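Local atomic coordinates of glutathione transferase lambda1 (Populus trichocarpa, PDB entry 4PQH), a protein that probably conjugates glutathione to electrophilic compounds and acts as a glutathione-dependent thiol transferase, a monomeric Lambda-class enzyme linked to detoxification. Residues Trp43-Cys48 / Pro106-Asp111; Arg181-Leu186 / Asp193-Arg198. All blocks are in the same frame, centred on the assembly; numbering follows the deposited sequence.

Contact 1 (Trp43-Cys48 / Pro106-Asp111)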
ATOM      1  N   TRP A  43      -6.072   0.169   0.712  1.00 13.33           N
ATOM      2  CA  TRP A  43      -6.843  -0.262   1.866  1.00 12.70           C
ATOM      3  C   TRP A  43      -6.366   0.473   3.136  1.00 11.66           C
ATOM      4  O   TRP A  43      -7.182   0.954   3.940  1.00 11.75           O
ATOM      5  CB  TRP A  43      -6.693  -1.773   2.000  1.00 13.39           C
ATOM      6  CG  TRP A  43      -7.455  -2.435   3.099  1.00 14.33           C
ATOM      7  CD1 TRP A  43      -8.335  -1.866   3.978  1.00 14.72           C
ATOM      8  CD2 TRP A  43      -7.393  -3.824   3.434  1.00 14.58           C
ATOM      9  NE1 TRP A  43      -8.825  -2.829   4.839  1.00 14.80           N
ATOM     10  CE2 TRP A  43      -8.257  -4.036   4.523  1.00 15.82           C
ATOM     11  CE3 TRP A  43      -6.691  -4.913   2.905  1.00 15.45           C
ATOM     12  CZ2 TRP A  43      -8.431  -5.293   5.105  1.00 16.55           C
ATOM     13  CZ3 TRP A  43      -6.862  -6.162   3.485  1.00 16.76           C
ATOM     14  CH2 TRP A  43      -7.726  -6.340   4.572  1.00 17.41           C
ATOM     15  N   ILE A  44      -5.050   0.570   3.320  1.00 11.62           N
ATOM     16  CA  ILE A  44      -4.490   1.320   4.450  1.00 10.91           C
ATOM     17  C   ILE A  44      -4.932   2.775   4.390  1.00 10.98           C
ATOM     18  O   ILE A  44      -5.302   3.358   5.413  1.00 11.52           O
ATOM     19  CB  ILE A  44      -2.945   1.269   4.481  1.00 11.37           C
ATOM     20  CG1 ILE A  44      -2.441  -0.157   4.702  1.00 10.97           C
ATOM     21  CG2 ILE A  44      -2.428   2.183   5.594  1.00 11.44           C
ATOM     22  CD1 ILE A  44      -1.006  -0.349   4.248  1.00 11.55           C
ATOM     23  N   THR A  45      -4.902   3.374   3.207  1.00 11.09           N
ATOM     24  CA  THR A  45      -5.307   4.775   3.055  1.00 11.63           C
ATOM     25  C   THR A  45      -6.753   4.987   3.486  1.00 11.68           C
ATOM     26  O   THR A  45      -7.057   5.889   4.269  1.00 11.58           O
ATOM     27  CB  THR A  45      -5.069   5.272   1.622  1.00 11.13           C
ATOM     28  OG1 THR A  45      -3.679   5.123   1.310  1.00 11.88           O
ATOM     29  CG2 THR A  45      -5.437   6.753   1.504  1.00 11.49           C
ATOM     30  N   ARG A  46      -7.641   4.133   3.003  1.00 12.92           N
ATOM     31  CA  ARG A  46      -9.032   4.107   3.430  1.00 13.17           C
ATOM     32  C   ARG A  46      -9.167   4.068   4.947  1.00 11.73           C
ATOM     33  O   ARG A  46      -9.859   4.899   5.539  1.00 12.65           O
ATOM     34  CB  ARG A  46      -9.729   2.897   2.798  1.00 12.95           C
ATOM     35  CG  ARG A  46     -11.048   2.456   3.440  1.00 13.73           C
ATOM     36  CD  ARG A  46     -11.408   1.072   2.887  1.00 15.34           C
ATOM     37  NE  ARG A  46     -12.719   0.547   3.261  1.00 16.60           N
ATOM     38  CZ  ARG A  46     -12.925  -0.328   4.246  1.00 16.25           C
ATOM     39  NH1 ARG A  46     -11.912  -0.739   5.000  1.00 16.29           N
ATOM     40  NH2 ARG A  46     -14.146  -0.783   4.488  1.00 17.65           N
ATOM     41  N   ASN A  47      -8.474   3.134   5.590  1.00 11.46           N
ATOM     42  CA  ASN A  47      -8.607   2.982   7.029  1.00 12.45           C
ATOM     43  C   ASN A  47      -8.043   4.167   7.788  1.00 12.14           C
ATOM     44  O   ASN A  47      -8.642   4.623   8.760  1.00 12.54           O
ATOM     45  CB  ASN A  47      -7.902   1.725   7.507  1.00 13.32           C
ATOM     46  CG  ASN A  47      -8.601   0.450   7.069  1.00 14.57           C
ATOM     47  OD1 ASN A  47      -9.596   0.474   6.341  1.00 13.97           O
ATOM     48  ND2 ASN A  47      -8.075  -0.676   7.523  1.00 15.43           N
ATOM     49  N   CYS A  48      -6.891   4.665   7.350  1.00 12.34           N
ATOM     50  CA  CYS A  48      -6.240   5.774   8.046  1.00 12.10           C
ATOM     51  C   CYS A  48      -7.082   7.036   7.996  1.00 13.61           C
ATOM     52  O   CYS A  48      -6.971   7.903   8.866  1.00 13.47           O
ATOM     53  CB  CYS A  48      -4.865   6.051   7.449  1.00 13.88           C
ATOM     54  SG  CYS A  48      -3.636   4.811   7.845  1.00 14.68           S
ATOM     55  N   PRO A 106      -8.434  12.733   8.170  1.00 11.58           N
ATOM     56  CA  PRO A 106      -7.167  13.463   8.282  1.00 12.21           C
ATOM     57  C   PRO A 106      -6.379  13.474   6.980  1.00 11.36           C
ATOM     58  O   PRO A 106      -6.348  12.475   6.253  1.00 12.43           O
ATOM     59  CB  PRO A 106      -6.401  12.691   9.362  1.00 11.93           C
ATOM     60  CG  PRO A 106      -7.067  11.367   9.443  1.00 14.06           C
ATOM     61  CD  PRO A 106      -8.516  11.628   9.132  1.00 12.58           C
ATOM     62  N   SER A 107      -5.755  14.603   6.674  1.00 11.80           N
ATOM     63  CA  SER A 107      -4.900  14.700   5.499  1.00 11.52           C
ATOM     64  C   SER A 107      -3.653  13.863   5.687  1.00 12.04           C
ATOM     65  O   SER A 107      -2.997  13.942   6.729  1.00 12.81           O
ATOM     66  CB  SER A 107      -4.479  16.152   5.257  1.00 11.43           C
ATOM     67  OG  SER A 107      -3.500  16.218   4.226  1.00 14.27           O
ATOM     68  N   LEU A 108      -3.314  13.080   4.666  1.00 11.24           N
ATOM     69  CA  LEU A 108      -2.119  12.245   4.716  1.00 11.71           C
ATOM     70  C   LEU A 108      -0.998  12.763   3.814  1.00 11.95           C
ATOM     71  O   LEU A 108      -0.125  12.006   3.391  1.00 12.03           O
ATOM     72  CB  LEU A 108      -2.481  10.797   4.366  1.00 12.16           C
ATOM     73  CG  LEU A 108      -3.542  10.184   5.286  1.00 14.00           C
ATOM     74  CD1 LEU A 108      -3.966   8.822   4.758  1.00 14.27           C
ATOM     75  CD2 LEU A 108      -3.039  10.063   6.714  1.00 17.45           C
ATOM     76  N   PHE A 109      -1.015  14.054   3.508  1.00 13.15           N
ATOM     77  CA  PHE A 109       0.059  14.622   2.697  1.00 14.22           C
ATOM     78  C   PHE A 109       0.316  16.059   3.143  1.00 13.49           C
ATOM     79  O   PHE A 109      -0.621  16.859   3.232  1.00 14.31           O
ATOM     80  CB  PHE A 109      -0.291  14.546   1.208  1.00 15.99           C
ATOM     81  CG  PHE A 109       0.910  14.413   0.305  1.00 16.43           C
ATOM     82  CD1 PHE A 109       1.753  13.311   0.406  1.00 18.19           C
ATOM     83  CD2 PHE A 109       1.193  15.373  -0.644  1.00 17.77           C
ATOM     84  CE1 PHE A 109       2.854  13.173  -0.427  1.00 18.98           C
ATOM     85  CE2 PHE A 109       2.292  15.246  -1.477  1.00 18.92           C
ATOM     86  CZ  PHE A 109       3.123  14.142  -1.371  1.00 19.45           C
ATOM     87  N   PRO A 110       1.584  16.393   3.431  1.00 15.62           N
ATOM     88  CA  PRO A 110       1.918  17.709   3.987  1.00 15.29           C
ATOM     89  C   PRO A 110       1.868  18.804   2.946  1.00 15.58           C
ATOM     90  O   PRO A 110       1.969  18.532   1.751  1.00 16.53           O
ATOM     91  CB  PRO A 110       3.359  17.535   4.455  1.00 17.02           C
ATOM     92  CG  PRO A 110       3.923  16.513   3.514  1.00 16.70           C
ATOM     93  CD  PRO A 110       2.781  15.556   3.233  1.00 15.68           C
ATOM     94  N   ASP A 111       1.738  20.037   3.419  0.95 16.64           N
ATOM     95  CA  ASP A 111       1.699  21.207   2.557  0.88 17.72           C
ATOM     96  C   ASP A 111       3.078  21.745   2.205  0.93 16.75           C
ATOM     97  O   ASP A 111       3.243  22.427   1.193  0.87 18.45           O
ATOM     98  CB  ASP A 111       0.885  22.327   3.225  1.00 18.47           C
ATOM     99  CG  ASP A 111       1.621  22.994   4.410  1.00 69.03           C
ATOM    100  OD1 ASP A 111       1.894  22.315   5.428  1.00 23.34           O
ATOM    101  OD2 ASP A 111       1.901  24.220   4.347  1.00 29.16           O
TER
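The five-membered ring of Pro106, the one cyclic group at this interface, turns its CG-CD side toward the carbonyl oxygen of Cys48: Pro106 CG lies 3.5 Å from Cys48 O, while Pro106 CD stands at 4.0 Å from the same oxygen. The phenyl ring of Phe109 leaves the helix and packs instead against helix 113-137. The pairing illustrates how the two-domain glutathione transferase fold is held at its linker. Segment 43-48 is the last part of helix 37-48, which starts beside Cys36, the residue seen to form the covalent link with glutathione, in the thioredoxin-like domain. Segment 106-111 belongs to the loop that leads from helix 92-102 into the helical domain.

The apolar part depends on one methyl group. Leu108 is extended, with CD1 anti to CA (chi2 173°), and this branch reaches the flank of the helix, where it meets two residues three positions apart. Leu108 CD1 is 4.0 Å from Cys48 CB, a contact made by the methylene and not by the sulfur. Thr45 divides its two branches: OG1 turns back to the carbonyl of Arg41 within the helix, and CG2 is the branch that meets Leu108; the buried Thr45 side chain also touches Ile96, Ile99 and Ile173.

Polar bonds to other parts of the chain fix the loop. Leu108 N is bound by the carboxylate of Asp100, its backbone is also paired with Leu170 at the start of helix 170-190, and Lys49, just past the helix segment, donates to Pro106 O. The leucine is thus held by its backbone while its side chain makes only van der Waals contacts with the helix, among them Thr45 CG2 to Leu108 CD1 at 4.1 Å, where the two side chains run past each other in opposite directions.

Contact 2 (Arg181-Leu186 / Asp193-Arg198)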
ATOM      1  N   ARG A 181       6.363  -7.427   3.671  1.00 11.47           N
ATOM      2  CA  ARG A 181       6.644  -8.695   3.010  1.00 12.71           C
ATOM      3  C   ARG A 181       8.142  -8.971   2.922  1.00 11.74           C
ATOM      4  O   ARG A 181       8.581 -10.100   3.147  1.00 13.80           O
ATOM      5  CB  ARG A 181       6.001  -8.717   1.624  1.00 13.83           C
ATOM      6  CG  ARG A 181       4.493  -8.884   1.680  1.00 15.99           C
ATOM      7  CD  ARG A 181       3.816  -8.279   0.462  1.00 16.05           C
ATOM      8  NE  ARG A 181       2.379  -8.539   0.464  1.00 16.87           N
ATOM      9  CZ  ARG A 181       1.499  -7.881   1.208  1.00 17.40           C
ATOM     10  NH1 ARG A 181       1.904  -6.913   2.020  1.00 16.52           N
ATOM     11  NH2 ARG A 181       0.210  -8.192   1.140  1.00 20.25           N
ATOM     12  N   PHE A 182       8.931  -7.943   2.617  1.00 11.00           N
ATOM     13  CA  PHE A 182      10.361  -8.142   2.408  1.00 11.63           C
ATOM     14  C   PHE A 182      11.090  -8.473   3.700  1.00 11.30           C
ATOM     15  O   PHE A 182      12.046  -9.255   3.697  1.00 12.45           O
ATOM     16  CB  PHE A 182      11.026  -6.927   1.753  1.00 11.88           C
ATOM     17  CG  PHE A 182      10.487  -6.580   0.386  1.00 12.16           C
ATOM     18  CD1 PHE A 182       9.818  -7.522  -0.389  1.00 13.18           C
ATOM     19  CD2 PHE A 182      10.660  -5.304  -0.127  1.00 12.48           C
ATOM     20  CE1 PHE A 182       9.334  -7.189  -1.658  1.00 14.23           C
ATOM     21  CE2 PHE A 182      10.183  -4.966  -1.376  1.00 13.25           C
ATOM     22  CZ  PHE A 182       9.515  -5.910  -2.149  1.00 13.85           C
ATOM     23  N   GLN A 183      10.656  -7.875   4.807  1.00 10.97           N
ATOM     24  CA  GLN A 183      11.350  -8.099   6.075  1.00 11.48           C
ATOM     25  C   GLN A 183      11.417  -9.582   6.494  1.00 11.61           C
ATOM     26  O   GLN A 183      12.513 -10.112   6.680  1.00 12.10           O
ATOM     27  CB  GLN A 183      10.795  -7.221   7.199  1.00 11.23           C
ATOM     28  CG  GLN A 183      11.496  -7.474   8.533  1.00 11.90           C
ATOM     29  CD  GLN A 183      11.065  -6.532   9.634  1.00 13.32           C
ATOM     30  OE1 GLN A 183       9.985  -5.951   9.591  1.00 14.64           O
ATOM     31  NE2 GLN A 183      11.922  -6.369  10.622  1.00 13.76           N
ATOM     32  N   PRO A 184      10.257 -10.258   6.629  1.00 11.76           N
ATOM     33  CA  PRO A 184      10.338 -11.661   7.047  1.00 11.83           C
ATOM     34  C   PRO A 184      10.955 -12.545   5.971  1.00 12.45           C
ATOM     35  O   PRO A 184      11.607 -13.536   6.308  1.00 12.96           O
ATOM     36  CB  PRO A 184       8.867 -12.043   7.288  1.00 12.65           C
ATOM     37  CG  PRO A 184       8.078 -11.078   6.478  1.00 12.93           C
ATOM     38  CD  PRO A 184       8.857  -9.800   6.528  1.00 11.97           C
ATOM     39  N   ALA A 185      10.772 -12.202   4.699  1.00 11.53           N
ATOM     40  CA  ALA A 185      11.327 -13.039   3.640  1.00 12.85           C
ATOM     41  C   ALA A 185      12.850 -12.967   3.609  1.00 11.84           C
ATOM     42  O   ALA A 185      13.525 -13.978   3.419  1.00 13.09           O
ATOM     43  CB  ALA A 185      10.734 -12.666   2.298  1.00 13.82           C
ATOM     44  N   LEU A 186      13.408 -11.784   3.818  1.00 10.77           N
ATOM     45  CA  LEU A 186      14.857 -11.660   3.879  1.00 12.11           C
ATOM     46  C   LEU A 186      15.411 -12.403   5.091  1.00 12.72           C
ATOM     47  O   LEU A 186      16.484 -13.010   5.034  1.00 13.67           O
ATOM     48  CB  LEU A 186      15.271 -10.189   3.922  1.00 13.52           C
ATOM     49  CG  LEU A 186      15.165  -9.465   2.578  1.00 13.97           C
ATOM     50  CD1 LEU A 186      15.234  -7.958   2.789  1.00 14.27           C
ATOM     51  CD2 LEU A 186      16.259  -9.948   1.615  1.00 15.15           C
ATOM     52  N   ASP A 193      18.764  -9.688   8.554  1.00 14.33           N
ATOM     53  CA  ASP A 193      17.916  -8.814   9.359  1.00 13.91           C
ATOM     54  C   ASP A 193      18.071  -7.367   8.906  1.00 13.35           C
ATOM     55  O   ASP A 193      19.091  -6.732   9.174  1.00 16.08           O
ATOM     56  CB  ASP A 193      18.314  -8.951  10.828  1.00 14.89           C
ATOM     57  CG  ASP A 193      17.540  -8.025  11.747  1.00 16.43           C
ATOM     58  OD1 ASP A 193      16.616  -7.311  11.284  1.00 15.08           O
ATOM     59  OD2 ASP A 193      17.868  -8.021  12.954  1.00 20.27           O
ATOM     60  N   ILE A 194      17.045  -6.837   8.244  1.00 12.49           N
ATOM     61  CA  ILE A 194      17.116  -5.483   7.712  1.00 12.41           C
ATOM     62  C   ILE A 194      17.316  -4.406   8.781  1.00 12.31           C
ATOM     63  O   ILE A 194      17.827  -3.329   8.473  1.00 13.41           O
ATOM     64  CB  ILE A 194      15.876  -5.124   6.865  1.00 12.32           C
ATOM     65  CG1 ILE A 194      14.606  -5.103   7.722  1.00 12.17           C
ATOM     66  CG2 ILE A 194      15.759  -6.083   5.689  1.00 13.15           C
ATOM     67  CD1 ILE A 194      13.387  -4.662   6.966  1.00 11.55           C
ATOM     68  N   THR A 195      16.934  -4.689  10.027  1.00 12.12           N
ATOM     69  CA  THR A 195      17.058  -3.692  11.095  1.00 12.70           C
ATOM     70  C   THR A 195      18.484  -3.577  11.621  1.00 13.85           C
ATOM     71  O   THR A 195      18.815  -2.606  12.308  1.00 15.00           O
ATOM     72  CB  THR A 195      16.113  -3.961  12.294  1.00 13.87           C
ATOM     73  OG1 THR A 195      16.503  -5.161  12.974  1.00 14.99           O
ATOM     74  CG2 THR A 195      14.665  -4.053  11.839  1.00 15.05           C
ATOM     75  N   ALA A 196      19.320  -4.569  11.329  1.00 14.73           N
ATOM     76  CA  ALA A 196      20.690  -4.554  11.832  1.00 14.72           C
ATOM     77  C   ALA A 196      21.492  -3.408  11.223  1.00 15.48           C
ATOM     78  O   ALA A 196      21.709  -3.359  10.013  1.00 17.10           O
ATOM     79  CB  ALA A 196      21.363  -5.886  11.582  1.00 15.83           C
ATOM     80  N   GLY A 197      21.899  -2.462  12.064  1.00 15.54           N
ATOM     81  CA  GLY A 197      22.639  -1.303  11.606  1.00 14.75           C
ATOM     82  C   GLY A 197      21.773  -0.199  11.024  1.00 14.54           C
ATOM     83  O   GLY A 197      22.292   0.768  10.468  1.00 17.20           O
ATOM     84  N   ARG A 198      20.456  -0.347  11.134  1.00 11.97           N
ATOM     85  CA  ARG A 198      19.522   0.604  10.536  1.00 11.92           C
ATOM     86  C   ARG A 198      18.486   1.063  11.558  1.00 12.37           C
ATOM     87  O   ARG A 198      17.322   0.668  11.505  1.00 13.10           O
ATOM     88  CB  ARG A 198      18.851   0.000   9.301  1.00 12.89           C
ATOM     89  CG  ARG A 198      19.835  -0.379   8.202  1.00 12.86           C
ATOM     90  CD  ARG A 198      19.157  -0.643   6.864  1.00 12.25           C
ATOM     91  NE  ARG A 198      20.141  -1.116   5.886  1.00 12.65           N
ATOM     92  CZ  ARG A 198      20.507  -2.390   5.750  1.00 13.48           C
ATOM     93  NH1 ARG A 198      19.946  -3.329   6.506  1.00 15.35           N
ATOM     94  NH2 ARG A 198      21.427  -2.724   4.850  1.00 14.32           N
TER
HETATM   95  O   HOH W   1      14.838  -8.934   7.688  1.00 12.55           O
HETATM   96  O   HOH W   2      14.333  -8.224  10.397  1.00 14.91           O
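An Asx turn, set into the loop between helix 170-190 and helix 199-208 of the all-helical glutathione transferase C-terminal domain, presents Ile194 and Thr195 to Gln183 and Leu186 on the preceding helix. The bond from Thr195 N to Asp193 OD1 (2.9 Å) closes the Asx turn, and Thr195 OG1 adds a second bond to Asp193 OD1 (2.7 Å). Both donors reach the oxygen from the same face of the carboxylate, the amide well above the plane and the hydroxyl on the syn side. A type I turn from Asp193 to Ala196 runs into a type II turn from Thr195 to Arg198, and Arg198 occupies the N-cap position of helix 199-208.

Ile194 is the apolar wedge. Its two branches serve different partners: the CG1-CD1 arm crosses Gln183 at about a right angle, with Ile194 CD1 3.6 Å from Gln183 CB, whereas Ile194 CG2 presses on Leu186 CD1 at 3.5 Å, tighter than ordinary carbon packing. With CG anti to the backbone N (chi1 179°) and the rest of its chain extended, Gln183 reaches across Ile194 until its NE2 lies beside the methyl of Thr195. Phe148 lies against both Leu186 and Ile194, and Leu201 and Ile205 of helix 199-208 also pack on Ile194.

Two waters bridge the segments. One accepts from Ile194 N and donates to Gln183 O at 2.8 Å; the other accepts from Gln183 NE2 and donates to Asp193 OD1 at 2.6 Å. Behind the wedge, Arg198 NH1 binds Ile194 O at 2.9 Å, almost exactly in its guanidinium plane, and Arg198 NE pairs with Asp149. Three donors therefore converge on Asp193 OD1, which would probably favour a charged carboxylate, and polar links between loop and helix are carried by water around direct apolar packing.

How the contacts relate
Both segments of contact 1 precede those of contact 2 in the sequence, and the centres of the two contacts lie 25 Å apart, although the nearest atoms come within about 8 Å without touching. Helix 170-190 connects them. Near its beginning, Leu170 and Ile173 pack on residues of contact 1; farther along, segment 181-186 supplies one side of contact 2. The first contact joins the thioredoxin-like domain to the interdomain linker, while the second lies wholly in the helical domain, away from the glutathione site. Arg181 of that same helix also binds Thr35 O and Gln40 OE1, so one long helix ties the loop that follows it to the neighbouring domain near the active-site cysteine.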